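Local coordinates for B-cell lymphoma 3 protein (Homo sapiens, PDB 1K1A) that regulates transcription of NF-kappa-B target genes and forms complexes with p50 or p52 homodimers, this chain being its ankyrin repeat domain, at residues M221-S225 with R226-D230. Numbering follows the deposited sequence.
Sequences MVARS and RRVID
S225 sits at the N-cap of helix 226-232, and its carbonyl O receives the I229 N-H at 3.3 Å in a nearly straight bond (166°) that lies in the carbonyl plane. The V228 N-H reaches the same oxygen, but the angle of 125° makes that bond weak. The S225 hydroxyl lies beside the first turn, with OG 3.8 Å from R227 CB. Two residues earlier, A223 turns its methyl toward the helix. There CB touches V228 CG1 at 3.7 Å and I229 CD1 at 3.4 Å, the second tighter than usual for two carbons. With CG1 beside its own backbone N (chi1 -43°), I229 brings CG1 close to the S225 carbonyl O and CD1 onto the A223 methyl. This turn belongs to the seventh ankyrin repeat, near the C-terminal end of the stack. Helix 186-193 of the preceding repeat packs here: S191 touches A223 and V228 and pairs with the R224 backbone. L196 of helix 196-204 also meets V228. An alanine in place of I229 would probably leave the A223 methyl without its closer apolar neighbour. The R226 chain, bent at its second and third torsions, brings NH1 back to 3.5 Å from S225 C, with the guanidinium turned obliquely to it.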
# COMPACT_ATOMS: atom_id res chain seq x y z
N MET A 221 -15.91 -14.19 23.95
CA MET A 221 -16.56 -15.47 23.67
C MET A 221 -15.80 -16.38 22.71
O MET A 221 -16.04 -17.59 22.69
CB MET A 221 -17.98 -15.24 23.15
CG MET A 221 -18.88 -14.56 24.15
SD MET A 221 -20.33 -13.90 23.38
CE MET A 221 -21.01 -15.39 22.65
N VAL A 222 -14.89 -15.82 21.92
CA VAL A 222 -14.11 -16.64 20.99
C VAL A 222 -12.69 -16.90 21.51
O VAL A 222 -11.88 -17.49 20.81
CB VAL A 222 -14.03 -16.01 19.58
CG1 VAL A 222 -15.43 -15.79 19.01
CG2 VAL A 222 -13.22 -14.72 19.59
N ALA A 223 -12.40 -16.45 22.72
CA ALA A 223 -11.08 -16.62 23.30
C ALA A 223 -10.61 -18.06 23.15
O ALA A 223 -11.32 -19.00 23.53
CB ALA A 223 -11.08 -16.22 24.75
N ARG A 224 -9.43 -18.25 22.59
CA ARG A 224 -8.93 -19.59 22.32
C ARG A 224 -8.51 -20.36 23.58
O ARG A 224 -8.55 -21.59 23.59
CB ARG A 224 -7.79 -19.55 21.32
CG ARG A 224 -7.57 -20.86 20.61
CD ARG A 224 -6.72 -20.76 19.37
NE ARG A 224 -6.78 -21.98 18.57
CZ ARG A 224 -5.80 -22.40 17.78
NH1 ARG A 224 -4.69 -21.68 17.67
NH2 ARG A 224 -5.94 -23.52 17.09
N SER A 225 -8.10 -19.64 24.62
CA SER A 225 -7.61 -20.28 25.84
C SER A 225 -7.80 -19.40 27.06
O SER A 225 -8.17 -18.23 26.95
CB SER A 225 -6.13 -20.62 25.70
OG SER A 225 -5.35 -19.43 25.66
N ARG A 226 -7.51 -19.95 28.23
CA ARG A 226 -7.65 -19.22 29.48
C ARG A 226 -6.65 -18.05 29.59
O ARG A 226 -6.92 -17.06 30.27
CB ARG A 226 -7.42 -20.16 30.67
CG ARG A 226 -8.62 -21.06 30.96
CD ARG A 226 -9.07 -21.86 29.74
NE ARG A 226 -10.53 -22.05 29.69
CZ ARG A 226 -11.29 -21.70 28.64
NH1 ARG A 226 -10.75 -21.31 27.49
NH2 ARG A 226 -12.64 -21.70 28.67
N ARG A 227 -5.51 -18.17 28.92
CA ARG A 227 -4.51 -17.11 28.92
C ARG A 227 -5.05 -15.87 28.21
O ARG A 227 -4.78 -14.75 28.62
CB ARG A 227 -3.24 -17.58 28.20
CG ARG A 227 -2.04 -16.65 28.43
CD ARG A 227 -1.29 -16.94 29.72
NE ARG A 227 0.16 -17.03 29.54
CZ ARG A 227 1.05 -16.44 30.35
NH1 ARG A 227 0.85 -16.37 31.67
NH2 ARG A 227 2.20 -15.88 29.92
N VAL A 228 -5.81 -16.08 27.15
CA VAL A 228 -6.42 -14.98 26.41
C VAL A 228 -7.47 -14.30 27.27
O VAL A 228 -7.51 -13.07 27.37
CB VAL A 228 -7.05 -15.46 25.09
CG1 VAL A 228 -7.90 -14.35 24.47
CG2 VAL A 228 -5.98 -15.91 24.13
N ILE A 229 -8.33 -15.10 27.90
CA ILE A 229 -9.37 -14.56 28.76
C ILE A 229 -8.75 -13.67 29.83
O ILE A 229 -9.24 -12.57 30.11
CB ILE A 229 -10.15 -15.69 29.43
CG1 ILE A 229 -10.45 -16.81 28.42
CG2 ILE A 229 -11.41 -15.15 30.10
CD1 ILE A 229 -11.89 -16.86 27.98
N ASP A 230 -7.66 -14.15 30.41
CA ASP A 230 -6.95 -13.43 31.46
C ASP A 230 -6.51 -12.05 30.99
O ASP A 230 -6.62 -11.07 31.73
CB ASP A 230 -5.70 -14.22 31.89
CG ASP A 230 -6.00 -15.30 32.94
OD1 ASP A 230 -7.18 -15.40 33.43
OD2 ASP A 230 -5.07 -16.09 33.32